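Local coordinates for protein 2,3-bisphosphoglycerate-independent phosphoglycerate mutase (Pyrococcus horikoshii, PDB 2ZKT) that probably interconverts 2-phosphoglycerate and 3-phosphoglycerate as a metal-binding, 2,3-bisphosphoglycerate-independent mutase of glycolysis, at residues B[101-106]-B[222-227]; B[146-151]-B[164-169]; B[6-11]-B[289-294]; B[242-247]-B[293-298]. All blocks are in the same frame, centred on the assembly; numbering follows the deposited sequence.

How the contacts relate
The four contacts fall into two groups, one on each of the chain's two sheets. Contacts 1 and 2 belong to the four-stranded antiparallel sheet, with centres 17 Å apart and on neighbouring strands, 96-103 for contact 1 and 161-166 for contact 2. Contacts 3 and 4 lie in the mixed sheet with centres only 7 Å apart; they share Asp293 and Tyr294, and Gly7 probably hydrogen-bonds to Asp295 and Val297. About 40 Å separates the centres of contacts 1 and 3. Along the chain, contact 3 joins residues 6-11 to 289-294 and so brackets contacts 1 and 2, while contact 4 follows both. The antiparallel sheet is thus built from sequence lying between strands of the metalloenzyme core.

Contact 1. Residues B[101-106]-B[222-227]; sequences NFATLE and YLLIRG
Tyr222, with the largest surface covered in this contact, lies against Leu105 and is paired through its backbone with Ala103. Its CG is anti to the backbone N (chi1 -155°), which swings the ring across Leu105 at an angle: CD1 of Tyr222 is 3.5 Å from Leu105 CD2, and CB of Tyr222 is 3.6 Å from Leu105 CB. The methyl comes to the ring at a slant. With the ring cut back to an alanine, Leu105 CD2 is likely to lose its aromatic neighbour, opening a gap beside the strand end. Asn101 comes next in buried surface and pairs with Leu224 by two backbone bonds: Asn101 N to Leu224 O, and Leu224 N to Asn101 O, each 2.8 Å, the latter nearly straight at 173°. The Asn101 OD1 atom is buried here without a polar partner in the model. Ala103 N bonds to Tyr222 O at 2.7 Å and Tyr222 N to Ala103 O at 3.0 Å, both donors standing above the acceptor's carbonyl plane. On the face that also carries Tyr222 and Asn101, Ala103 CB packs on Leu224 CG at 3.9 Å; on the face of Phe102 and Leu223, Phe102 CD1 meets Leu223 CD2 at 3.4 Å, the two side chains running side by side. These pairs make the antiparallel ladder of strands 96-103 and 222-229. Strand 161-166 flanks strand 96-103 on its other edge, and helix 186-203 meets Leu105, Tyr222 and Leu223.

Contact 2. Residues B[146-151]-B[164-169]; sequences TGHRAV and GDNDPH
Asp167 and Val151 are joined by the one hydrogen bond that crosses this contact: Asp167 N donates a hydrogen bond to Val151 O over 3.1 Å, with an N-H...O angle of 157° and the donor nearly along the C=O axis.

Polar crowding is the second kind of interaction. Asp167 CG lies beside its own backbone N and anti to the carbonyl carbon (chi1 -82°), and this turns OD1 back to 2.9 Å from Val151 O. Both atoms are acceptors, so no bond is implied. Its other oxygen, OD2, lies near Asp95 OD1, and the two carboxylates together could raise the proton affinity of the pair. A leucine replacing Asp167 would probably leave the backbone bond in place but lose the polar group here, setting a hydrophobic side chain against Val151 O and beside Asp95.

The backbone bond between Asp167 and Val151 continues a ladder, because Asp165 pairs by backbone with Val153 two residues further into the strands. The contact is therefore the end of the antiparallel hairpin of strands 152-155 and 161-166, at which the chain arriving from helix 131-142 is laid against the outgoing segment 167-169.

Other polar approaches are looser or less certain. His148 NE2 lies 4.3 Å from Asn166 OD1. The His169 ND1 bond to Asp167 O is modelled too short to carry weight; His169 NE2 is hydrogen-bonded to Lys187 NZ.

The apolar contact is Ala150 CB on His169 CE1 at 3.7 Å, approaching the ring obliquely. His148 sits against helix 186-203, where its ring meets that of Phe195.

Contact 3. Residues B[6-11]-B[289-294]; sequences KGLLII and ELLKDY
Tyr294 meets Lys6 through its backbone carbonyl, while its ring is turned elsewhere. The edge of that ring carries Leu290 O in its plane, one face lies against strand 246-249, and the hydroxyl is hydrogen-bonded to Asp265 OD2 and to the hydroxyl of Tyr267. The carbonyl is the second flat group: Lys6 NZ reaches Tyr294 O at 2.8 Å, with a C=O...N angle of 133°, and it stands 46° out of the carbonyl plane, over its face and not on a lone pair.

The lysine gets there by an otherwise extended chain that bends at its last torsion (chi4 -65°), turning the ammonium toward the backbone that leaves helix 280-291. A further bond from Lys6 NZ to Leu291 O is weak, and that oxygen sits too near a neighbour in the model, so its place is doubtful. Tyr294 O is therefore the reliable acceptor, and its partial negative charge would probably help to steady the ammonium.

The fold explains the meeting. Helix 280-291 belongs to a beta-alpha-beta connection from strand 265-267 to strand 296-301, the latter paired in parallel with strand 6-12, so the helix's exit comes down beside the start of strand 6-12.

Leu291 carries the remaining packing. Its CD2 lies against the Gly7 carbonyl, 3.8 Å from Gly7 O, and 4.0 Å from Lys6 CD. The apolar contact proper is made by its CD1, 4.2 Å from Leu8 CD2, where the two leucine side chains cross at about a right angle. Val297 of strand 296-301 also touches Leu291.

Contact 4. Residues B[242-247]-B[293-298]; sequences WKVKAA and DYDFVF
The parallel pairing of strands 246-249 and 296-301 begins here: Lys245 and Ala247 on one side hydrogen-bond to Asp295, Phe296 and Phe298 on the other. Lys245 O takes two consecutive donors, Phe296 N at 3.1 Å and Asp295 N at 2.9 Å, the first close to the axis of the carbonyl and the second tilted 23° from its plane. In return Lys245 N gives to Asp295 OD2 at 2.7 Å, on the anti side of the carboxylate (N-H...O 164°), with OD2 also near Val244 CB. The ladder continues through Ala247 N to Phe296 O (3.0 Å) and Phe298 N to Ala247 O (2.9 Å).

Beside it, Ala247 CB sits over the centre of the Tyr294 ring, 3.4 Å from the centroid and 6° off the normal, a CH-pi contact; at the ring's edge Lys245 C lies in plane. Lys245 CB is 3.6 Å from Tyr294 CD1.

Before the strand, Lys243 has positive phi as the C-prime residue of a Schellman motif ending helix 238-242. The Phe298 side chain lies about 9 Å from a zinc ion. Strands 246-249, 296-301 and 6-12 run parallel, side by side, as part of the mixed sheet of the alkaline-phosphatase-like metalloenzyme core.

Contact 1. Residues B[101-106]-B[222-227]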
loop_
_atom_site.group_PDB
_atom_site.type_symbol
_atom_site.label_atom_id
_atom_site.label_comp_id
_atom_site.label_asym_id
_atom_site.label_seq_id
_atom_site.Cartn_x
_atom_site.Cartn_y
_atom_site.Cartn_z
ATOM N N ASN B 101 28.633 11.128 21.820
ATOM C CA ASN B 101 27.523 10.633 22.633
ATOM C C ASN B 101 27.846 10.914 24.097
ATOM O O ASN B 101 28.952 10.593 24.563
ATOM C CB ASN B 101 27.333 9.113 22.465
ATOM C CG ASN B 101 26.937 8.718 21.048
ATOM O OD1 ASN B 101 27.761 8.734 20.125
ATOM N ND2 ASN B 101 25.667 8.360 20.870
ATOM N N PHE B 102 26.905 11.535 24.816
ATOM C CA PHE B 102 27.112 11.783 26.248
ATOM C C PHE B 102 26.899 10.407 26.890
ATOM O O PHE B 102 25.934 9.706 26.553
ATOM C CB PHE B 102 26.076 12.775 26.802
ATOM C CG PHE B 102 26.321 14.196 26.395
ATOM C CD1 PHE B 102 27.455 14.875 26.843
ATOM C CD2 PHE B 102 25.432 14.853 25.549
ATOM C CE1 PHE B 102 27.703 16.192 26.456
ATOM C CE2 PHE B 102 25.672 16.175 25.151
ATOM C CZ PHE B 102 26.813 16.844 25.608
ATOM N N ALA B 103 27.807 10.014 27.784
ATOM C CA ALA B 103 27.697 8.714 28.453
ATOM C C ALA B 103 27.832 8.843 29.973
ATOM O O ALA B 103 27.912 9.952 30.516
ATOM C CB ALA B 103 28.766 7.755 27.913
ATOM N N THR B 104 27.855 7.694 30.650
ATOM C CA THR B 104 27.991 7.653 32.108
ATOM C C THR B 104 29.217 6.810 32.501
ATOM O O THR B 104 29.270 5.607 32.220
ATOM C CB THR B 104 26.720 7.046 32.774
ATOM O OG1 THR B 104 25.556 7.783 32.361
ATOM C CG2 THR B 104 26.828 7.116 34.293
ATOM N N LEU B 105 30.200 7.457 33.137
ATOM C CA LEU B 105 31.427 6.785 33.590
ATOM C C LEU B 105 31.522 6.806 35.126
ATOM O O LEU B 105 31.467 7.876 35.748
ATOM C CB LEU B 105 32.671 7.482 33.017
ATOM C CG LEU B 105 34.009 6.943 33.562
ATOM C CD1 LEU B 105 34.277 5.573 32.946
ATOM C CD2 LEU B 105 35.153 7.897 33.243
ATOM N N GLU B 106 31.678 5.627 35.735
ATOM C CA GLU B 106 31.789 5.541 37.196
ATOM C C GLU B 106 32.651 4.356 37.629
ATOM O O GLU B 106 32.556 3.258 37.064
ATOM C CB GLU B 106 30.395 5.426 37.838
ATOM C CG GLU B 106 29.614 4.174 37.446
ATOM C CD GLU B 106 28.267 4.088 38.151
ATOM O OE1 GLU B 106 27.432 5.004 37.957
ATOM O OE2 GLU B 106 28.044 3.106 38.899
ATOM N N TYR B 222 30.420 11.516 30.879
ATOM C CA TYR B 222 31.483 11.064 29.993
ATOM C C TYR B 222 31.168 11.337 28.525
ATOM O O TYR B 222 30.002 11.468 28.126
ATOM C CB TYR B 222 31.778 9.576 30.200
ATOM C CG TYR B 222 33.198 9.226 29.796
ATOM C CD1 TYR B 222 34.289 9.822 30.438
ATOM C CD2 TYR B 222 33.453 8.316 28.769
ATOM C CE1 TYR B 222 35.599 9.522 30.067
ATOM C CE2 TYR B 222 34.763 8.007 28.388
ATOM C CZ TYR B 222 35.832 8.611 29.040
ATOM O OH TYR B 222 37.130 8.303 28.673
ATOM N N LEU B 223 32.223 11.412 27.721
ATOM C CA LEU B 223 32.080 11.704 26.300
ATOM C C LEU B 223 32.573 10.565 25.398
ATOM O O LEU B 223 33.754 10.211 25.442
ATOM C CB LEU B 223 32.863 12.992 25.984
ATOM C CG LEU B 223 32.185 14.337 26.277
ATOM C CD1 LEU B 223 32.840 15.460 25.490
ATOM C CD2 LEU B 223 30.695 14.223 25.952
ATOM N N LEU B 224 31.670 9.974 24.607
ATOM C CA LEU B 224 32.087 8.919 23.671
ATOM C C LEU B 224 32.240 9.595 22.302
ATOM O O LEU B 224 31.262 10.057 21.712
ATOM C CB LEU B 224 31.059 7.778 23.602
ATOM C CG LEU B 224 30.968 6.898 24.863
ATOM C CD1 LEU B 224 30.078 5.687 24.569
ATOM C CD2 LEU B 224 32.362 6.439 25.297
ATOM N N ILE B 225 33.490 9.662 21.827
ATOM C CA ILE B 225 33.828 10.316 20.558
ATOM C C ILE B 225 34.217 9.311 19.480
ATOM O O ILE B 225 35.112 8.485 19.672
ATOM C CB ILE B 225 35.020 11.297 20.739
ATOM C CG1 ILE B 225 34.746 12.258 21.904
ATOM C CG2 ILE B 225 35.238 12.092 19.458
ATOM C CD1 ILE B 225 35.926 13.155 22.253
ATOM N N ARG B 226 33.557 9.406 18.329
ATOM C CA ARG B 226 33.836 8.491 17.234
ATOM C C ARG B 226 33.530 9.108 15.867
ATOM O O ARG B 226 33.208 10.298 15.762
ATOM C CB ARG B 226 33.016 7.211 17.442
ATOM C CG ARG B 226 31.523 7.457 17.640
ATOM C CD ARG B 226 30.854 6.240 18.279
ATOM N NE ARG B 226 31.367 4.987 17.715
ATOM C CZ ARG B 226 30.868 3.774 17.972
ATOM N NH1 ARG B 226 29.825 3.636 18.792
ATOM N NH2 ARG B 226 31.418 2.696 17.412
ATOM N N GLY B 227 33.646 8.288 14.821
ATOM C CA GLY B 227 33.364 8.755 13.468
ATOM C C GLY B 227 34.195 9.947 13.013
ATOM O O GLY B 227 33.649 10.910 12.460
#

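Contact 2. Residues B[146-151]-B[164-169]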
loop_
_atom_site.group_PDB
_atom_site.type_symbol
_atom_site.label_atom_id
_atom_site.label_comp_id
_atom_site.label_asym_id
_atom_site.label_seq_id
_atom_site.Cartn_x
_atom_site.Cartn_y
_atom_site.Cartn_z
ATOM N N THR B 146 36.214 24.019 29.162
ATOM C CA THR B 146 37.190 23.185 28.467
ATOM C C THR B 146 38.073 24.012 27.528
ATOM O O THR B 146 37.608 24.834 26.741
ATOM C CB THR B 146 36.427 22.117 27.672
ATOM O OG1 THR B 146 35.781 21.230 28.591
ATOM C CG2 THR B 146 37.400 21.308 26.808
ATOM N N GLY B 147 39.396 23.802 27.669
ATOM C CA GLY B 147 40.336 24.564 26.856
ATOM C C GLY B 147 41.680 23.839 26.739
ATOM O O GLY B 147 42.417 23.656 27.707
ATOM N N HIS B 148 41.965 23.372 25.506
ATOM C CA HIS B 148 43.222 22.678 25.285
ATOM C C HIS B 148 44.068 23.352 24.201
ATOM O O HIS B 148 43.711 24.380 23.635
ATOM C CB HIS B 148 42.939 21.211 24.929
ATOM C CG HIS B 148 41.864 21.099 23.874
ATOM N ND1 HIS B 148 41.212 22.181 23.372
ATOM C CD2 HIS B 148 41.366 19.948 23.249
ATOM C CE1 HIS B 148 40.341 21.693 22.465
ATOM N NE2 HIS B 148 40.412 20.362 22.371
ATOM N N ARG B 149 45.217 22.745 23.890
ATOM C CA ARG B 149 46.164 23.264 22.892
ATOM C C ARG B 149 45.597 23.784 21.560
ATOM O O ARG B 149 46.122 24.755 21.001
ATOM C CB ARG B 149 47.244 22.207 22.599
ATOM C CG ARG B 149 47.961 21.668 23.842
ATOM C CD ARG B 149 48.366 22.795 24.796
ATOM N NE ARG B 149 49.165 23.830 24.136
ATOM C CZ ARG B 149 49.551 24.966 24.722
ATOM N NH1 ARG B 149 49.215 25.215 25.985
ATOM N NH2 ARG B 149 50.275 25.853 24.045
ATOM N N ALA B 150 44.546 23.144 21.041
ATOM C CA ALA B 150 43.947 23.570 19.771
ATOM C C ALA B 150 42.511 24.061 19.960
ATOM O O ALA B 150 41.809 23.628 20.881
ATOM C CB ALA B 150 43.971 22.420 18.762
ATOM N N VAL B 151 42.075 24.970 19.088
ATOM C CA VAL B 151 40.710 25.496 19.170
ATOM C C VAL B 151 39.697 24.428 18.700
ATOM O O VAL B 151 39.998 23.596 17.832
ATOM C CB VAL B 151 40.567 26.793 18.324
ATOM C CG1 VAL B 151 39.112 27.263 18.316
ATOM C CG2 VAL B 151 41.457 27.892 18.908
ATOM N N GLY B 164 31.830 17.284 17.822
ATOM C CA GLY B 164 33.120 17.850 18.227
ATOM C C GLY B 164 33.978 18.183 17.005
ATOM O O GLY B 164 34.215 17.332 16.142
ATOM N N ASP B 165 34.460 19.421 16.939
ATOM C CA ASP B 165 35.295 19.833 15.813
ATOM C C ASP B 165 36.670 20.370 16.242
ATOM O O ASP B 165 36.760 21.413 16.894
ATOM C CB ASP B 165 34.569 20.902 14.988
ATOM C CG ASP B 165 35.365 21.328 13.775
ATOM O OD1 ASP B 165 35.589 20.473 12.886
ATOM O OD2 ASP B 165 35.779 22.508 13.713
ATOM N N ASN B 166 37.730 19.641 15.890
ATOM C CA ASN B 166 39.134 19.995 16.102
ATOM C C ASN B 166 39.715 20.765 14.903
ATOM O O ASN B 166 39.711 20.312 13.768
ATOM C CB ASN B 166 39.929 18.706 16.329
ATOM C CG ASN B 166 39.689 18.218 17.737
ATOM O OD1 ASN B 166 39.073 18.890 18.562
ATOM N ND2 ASN B 166 40.196 17.001 18.010
ATOM N N ASP B 167 40.215 21.992 15.184
ATOM C CA ASP B 167 40.653 22.879 14.102
ATOM C C ASP B 167 42.015 22.487 13.495
ATOM O O ASP B 167 42.834 21.799 14.081
ATOM C CB ASP B 167 40.688 24.312 14.640
ATOM C CG ASP B 167 39.283 24.907 14.590
ATOM O OD1 ASP B 167 38.551 24.728 15.567
ATOM O OD2 ASP B 167 38.938 25.531 13.587
ATOM N N PRO B 168 42.273 23.032 12.298
ATOM C CA PRO B 168 43.174 22.477 11.287
ATOM C C PRO B 168 43.898 21.158 11.650
ATOM O O PRO B 168 45.125 21.062 11.637
ATOM C CB PRO B 168 44.146 23.615 10.996
ATOM C CG PRO B 168 43.346 24.920 11.202
ATOM C CD PRO B 168 41.978 24.382 11.855
ATOM N N HIS B 169 43.088 20.100 11.920
ATOM C CA HIS B 169 43.683 18.806 12.277
ATOM C C HIS B 169 43.239 17.656 11.348
ATOM O O HIS B 169 43.261 16.489 11.717
ATOM C CB HIS B 169 43.273 18.483 13.718
ATOM C CG HIS B 169 44.309 19.027 14.671
ATOM N ND1 HIS B 169 44.320 20.314 15.104
ATOM C CD2 HIS B 169 45.386 18.350 15.260
ATOM C CE1 HIS B 169 45.381 20.410 15.932
ATOM N NE2 HIS B 169 46.038 19.250 16.044
#

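Contact 3. Residues B[6-11]-B[289-294]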
loop_
_atom_site.group_PDB
_atom_site.type_symbol
_atom_site.label_atom_id
_atom_site.label_comp_id
_atom_site.label_asym_id
_atom_site.label_seq_id
_atom_site.Cartn_x
_atom_site.Cartn_y
_atom_site.Cartn_z
ATOM N N LYS B 6 14.737 19.345 -16.047
ATOM C CA LYS B 6 15.115 19.436 -14.636
ATOM C C LYS B 6 15.195 18.026 -14.044
ATOM O O LYS B 6 14.798 17.045 -14.685
ATOM C CB LYS B 6 14.081 20.249 -13.842
ATOM C CG LYS B 6 14.104 21.744 -14.106
ATOM C CD LYS B 6 12.972 22.458 -13.363
ATOM C CE LYS B 6 12.912 23.939 -13.735
ATOM N NZ LYS B 6 14.133 24.669 -13.275
ATOM N N GLY B 7 15.700 17.923 -12.815
ATOM C CA GLY B 7 15.791 16.619 -12.190
ATOM C C GLY B 7 15.162 16.582 -10.808
ATOM O O GLY B 7 15.200 17.570 -10.071
ATOM N N LEU B 8 14.573 15.439 -10.459
ATOM C CA LEU B 8 13.970 15.267 -9.142
ATOM C C LEU B 8 14.315 13.873 -8.599
ATOM O O LEU B 8 13.721 12.862 -8.991
ATOM C CB LEU B 8 12.444 15.463 -9.207
ATOM C CG LEU B 8 11.676 15.321 -7.887
ATOM C CD1 LEU B 8 12.338 16.118 -6.765
ATOM C CD2 LEU B 8 10.263 15.791 -8.118
ATOM N N LEU B 9 15.293 13.834 -7.700
ATOM C CA LEU B 9 15.729 12.589 -7.115
ATOM C C LEU B 9 15.136 12.439 -5.712
ATOM O O LEU B 9 15.436 13.226 -4.798
ATOM C CB LEU B 9 17.262 12.548 -7.059
ATOM C CG LEU B 9 17.878 11.315 -6.380
ATOM C CD1 LEU B 9 17.291 10.052 -6.991
ATOM C CD2 LEU B 9 19.398 11.344 -6.527
ATOM N N ILE B 10 14.302 11.411 -5.549
ATOM C CA ILE B 10 13.635 11.148 -4.279
ATOM C C ILE B 10 14.176 9.909 -3.560
ATOM O O ILE B 10 14.185 8.800 -4.114
ATOM C CB ILE B 10 12.113 11.022 -4.533
ATOM C CG1 ILE B 10 11.596 12.366 -5.080
ATOM C CG2 ILE B 10 11.369 10.618 -3.257
ATOM C CD1 ILE B 10 10.116 12.380 -5.359
ATOM N N ILE B 11 14.648 10.107 -2.328
ATOM C CA ILE B 11 15.179 9.009 -1.532
ATOM C C ILE B 11 14.303 8.662 -0.323
ATOM O O ILE B 11 14.031 9.510 0.552
ATOM C CB ILE B 11 16.606 9.318 -1.008
ATOM C CG1 ILE B 11 17.593 9.409 -2.189
ATOM C CG2 ILE B 11 17.045 8.242 -0.014
ATOM C CD1 ILE B 11 17.685 8.134 -3.019
ATOM N N GLU B 289 8.359 24.055 -5.169
ATOM C CA GLU B 289 8.785 25.458 -5.205
ATOM C C GLU B 289 10.198 25.555 -5.782
ATOM O O GLU B 289 10.439 26.290 -6.744
ATOM C CB GLU B 289 8.797 26.075 -3.795
ATOM C CG GLU B 289 7.436 26.458 -3.215
ATOM C CD GLU B 289 7.567 27.158 -1.863
ATOM O OE1 GLU B 289 8.206 28.238 -1.803
ATOM O OE2 GLU B 289 7.039 26.625 -0.855
ATOM N N LEU B 290 11.126 24.805 -5.176
ATOM C CA LEU B 290 12.532 24.793 -5.598
ATOM C C LEU B 290 12.750 24.423 -7.071
ATOM O O LEU B 290 13.680 24.922 -7.704
ATOM C CB LEU B 290 13.345 23.845 -4.705
ATOM C CG LEU B 290 13.411 24.240 -3.222
ATOM C CD1 LEU B 290 13.994 23.081 -2.415
ATOM C CD2 LEU B 290 14.247 25.519 -3.050
ATOM N N LEU B 291 11.901 23.552 -7.617
ATOM C CA LEU B 291 12.055 23.169 -9.019
ATOM C C LEU B 291 11.973 24.400 -9.921
ATOM O O LEU B 291 12.556 24.424 -11.008
ATOM C CB LEU B 291 10.984 22.138 -9.424
ATOM C CG LEU B 291 11.337 20.661 -9.136
ATOM C CD1 LEU B 291 10.112 19.777 -9.344
ATOM C CD2 LEU B 291 12.466 20.213 -10.063
ATOM N N LYS B 292 11.260 25.427 -9.456
ATOM C CA LYS B 292 11.102 26.666 -10.223
ATOM C C LYS B 292 12.381 27.509 -10.319
ATOM O O LYS B 292 12.490 28.350 -11.207
ATOM C CB LYS B 292 9.975 27.527 -9.624
ATOM C CG LYS B 292 8.573 26.943 -9.807
ATOM C CD LYS B 292 7.530 27.763 -9.065
ATOM C CE LYS B 292 6.145 27.124 -9.171
ATOM N NZ LYS B 292 5.128 27.832 -8.329
ATOM N N ASP B 293 13.348 27.292 -9.423
ATOM C CA ASP B 293 14.586 28.080 -9.464
ATOM C C ASP B 293 15.872 27.250 -9.497
ATOM O O ASP B 293 16.978 27.799 -9.519
ATOM C CB ASP B 293 14.644 29.043 -8.267
ATOM C CG ASP B 293 13.541 30.092 -8.303
ATOM O OD1 ASP B 293 13.458 30.843 -9.308
ATOM O OD2 ASP B 293 12.759 30.164 -7.325
ATOM N N TYR B 294 15.730 25.928 -9.493
ATOM C CA TYR B 294 16.896 25.051 -9.519
ATOM C C TYR B 294 16.744 24.037 -10.647
ATOM O O TYR B 294 15.624 23.758 -11.086
ATOM C CB TYR B 294 17.025 24.333 -8.171
ATOM C CG TYR B 294 17.528 25.221 -7.045
ATOM C CD1 TYR B 294 18.900 25.375 -6.817
ATOM C CD2 TYR B 294 16.634 25.894 -6.199
ATOM C CE1 TYR B 294 19.379 26.173 -5.772
ATOM C CE2 TYR B 294 17.102 26.701 -5.150
ATOM C CZ TYR B 294 18.480 26.833 -4.944
ATOM O OH TYR B 294 18.970 27.627 -3.924
#

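Contact 4. Residues B[242-247]-B[293-298]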
loop_
_atom_site.group_PDB
_atom_site.type_symbol
_atom_site.label_atom_id
_atom_site.label_comp_id
_atom_site.label_asym_id
_atom_site.label_seq_id
_atom_site.Cartn_x
_atom_site.Cartn_y
_atom_site.Cartn_z
ATOM N N TRP B 242 28.208 19.038 -13.046
ATOM C CA TRP B 242 27.120 18.957 -14.018
ATOM C C TRP B 242 26.615 20.317 -14.515
ATOM O O TRP B 242 25.708 20.376 -15.351
ATOM C CB TRP B 242 25.950 18.156 -13.413
ATOM C CG TRP B 242 26.352 16.772 -12.947
ATOM C CD1 TRP B 242 26.608 16.372 -11.657
ATOM C CD2 TRP B 242 26.575 15.614 -13.777
ATOM N NE1 TRP B 242 26.975 15.043 -11.634
ATOM C CE2 TRP B 242 26.964 14.553 -12.918
ATOM C CE3 TRP B 242 26.485 15.373 -15.160
ATOM C CZ2 TRP B 242 27.264 13.260 -13.400
ATOM C CZ3 TRP B 242 26.780 14.090 -15.643
ATOM C CH2 TRP B 242 27.164 13.051 -14.760
ATOM N N LYS B 243 27.196 21.402 -13.996
ATOM C CA LYS B 243 26.812 22.765 -14.407
ATOM C C LYS B 243 25.318 23.015 -14.194
ATOM O O LYS B 243 24.579 23.340 -15.134
ATOM C CB LYS B 243 27.167 22.991 -15.881
ATOM C CG LYS B 243 28.627 22.678 -16.207
ATOM C CD LYS B 243 28.894 22.789 -17.700
ATOM C CE LYS B 243 30.338 22.432 -18.029
ATOM N NZ LYS B 243 30.599 22.495 -19.495
ATOM N N VAL B 244 24.886 22.873 -12.944
ATOM C CA VAL B 244 23.489 23.064 -12.591
ATOM C C VAL B 244 23.364 23.728 -11.217
ATOM O O VAL B 244 24.341 23.795 -10.442
ATOM C CB VAL B 244 22.745 21.694 -12.503
ATOM C CG1 VAL B 244 22.788 20.967 -13.849
ATOM C CG2 VAL B 244 23.378 20.834 -11.399
ATOM N N LYS B 245 22.159 24.235 -10.934
ATOM C CA LYS B 245 21.868 24.816 -9.625
ATOM C C LYS B 245 21.178 23.633 -8.957
ATOM O O LYS B 245 20.243 23.054 -9.535
ATOM C CB LYS B 245 20.895 26.005 -9.727
ATOM C CG LYS B 245 21.489 27.235 -10.404
ATOM C CD LYS B 245 20.448 28.341 -10.558
ATOM C CE LYS B 245 21.046 29.561 -11.256
ATOM N NZ LYS B 245 20.040 30.656 -11.449
ATOM N N ALA B 246 21.649 23.254 -7.768
ATOM C CA ALA B 246 21.084 22.113 -7.064
ATOM C C ALA B 246 20.625 22.433 -5.640
ATOM O O ALA B 246 21.388 22.985 -4.839
ATOM C CB ALA B 246 22.113 20.973 -7.043
ATOM N N ALA B 247 19.379 22.062 -5.327
ATOM C CA ALA B 247 18.801 22.286 -3.999
ATOM C C ALA B 247 18.271 20.975 -3.414
ATOM O O ALA B 247 17.944 20.043 -4.149
ATOM C CB ALA B 247 17.663 23.302 -4.084
ATOM N N ASP B 293 13.348 27.292 -9.423
ATOM C CA ASP B 293 14.586 28.080 -9.464
ATOM C C ASP B 293 15.872 27.250 -9.497
ATOM O O ASP B 293 16.978 27.799 -9.519
ATOM C CB ASP B 293 14.644 29.043 -8.267
ATOM C CG ASP B 293 13.541 30.092 -8.303
ATOM O OD1 ASP B 293 13.458 30.843 -9.308
ATOM O OD2 ASP B 293 12.759 30.164 -7.325
ATOM N N TYR B 294 15.730 25.928 -9.493
ATOM C CA TYR B 294 16.896 25.051 -9.519
ATOM C C TYR B 294 16.744 24.037 -10.647
ATOM O O TYR B 294 15.624 23.758 -11.086
ATOM C CB TYR B 294 17.025 24.333 -8.171
ATOM C CG TYR B 294 17.528 25.221 -7.045
ATOM C CD1 TYR B 294 18.900 25.375 -6.817
ATOM C CD2 TYR B 294 16.634 25.894 -6.199
ATOM C CE1 TYR B 294 19.379 26.173 -5.772
ATOM C CE2 TYR B 294 17.102 26.701 -5.150
ATOM C CZ TYR B 294 18.480 26.833 -4.944
ATOM O OH TYR B 294 18.970 27.627 -3.924
ATOM N N ASP B 295 17.860 23.494 -11.124
ATOM C CA ASP B 295 17.801 22.506 -12.209
ATOM C C ASP B 295 17.651 21.090 -11.656
ATOM O O ASP B 295 16.978 20.252 -12.248
ATOM C CB ASP B 295 19.070 22.565 -13.064
ATOM C CG ASP B 295 19.407 23.971 -13.499
ATOM O OD1 ASP B 295 18.591 24.574 -14.240
ATOM O OD2 ASP B 295 20.490 24.471 -13.096
ATOM N N PHE B 296 18.278 20.842 -10.507
ATOM C CA PHE B 296 18.248 19.527 -9.872
ATOM C C PHE B 296 17.795 19.663 -8.420
ATOM O O PHE B 296 18.374 20.450 -7.652
ATOM C CB PHE B 296 19.654 18.904 -9.911
ATOM C CG PHE B 296 19.673 17.428 -9.635
ATOM C CD1 PHE B 296 19.417 16.511 -10.660
ATOM C CD2 PHE B 296 19.916 16.949 -8.346
ATOM C CE1 PHE B 296 19.402 15.142 -10.407
ATOM C CE2 PHE B 296 19.904 15.574 -8.083
ATOM C CZ PHE B 296 19.647 14.673 -9.109
ATOM N N VAL B 297 16.766 18.897 -8.045
ATOM C CA VAL B 297 16.252 18.931 -6.679
ATOM C C VAL B 297 16.296 17.538 -6.052
ATOM O O VAL B 297 15.901 16.542 -6.674
ATOM C CB VAL B 297 14.781 19.482 -6.632
ATOM C CG1 VAL B 297 14.171 19.279 -5.247
ATOM C CG2 VAL B 297 14.774 20.976 -6.979
ATOM N N PHE B 298 16.785 17.482 -4.815
ATOM C CA PHE B 298 16.900 16.238 -4.060
ATOM C C PHE B 298 15.949 16.294 -2.853
ATOM O O PHE B 298 15.952 17.263 -2.094
ATOM C CB PHE B 298 18.357 16.068 -3.591
ATOM C CG PHE B 298 18.561 14.941 -2.614
ATOM C CD1 PHE B 298 18.398 13.609 -3.011
ATOM C CD2 PHE B 298 18.899 15.210 -1.287
ATOM C CE1 PHE B 298 18.570 12.558 -2.094
ATOM C CE2 PHE B 298 19.071 14.164 -0.357
ATOM C CZ PHE B 298 18.906 12.837 -0.762
#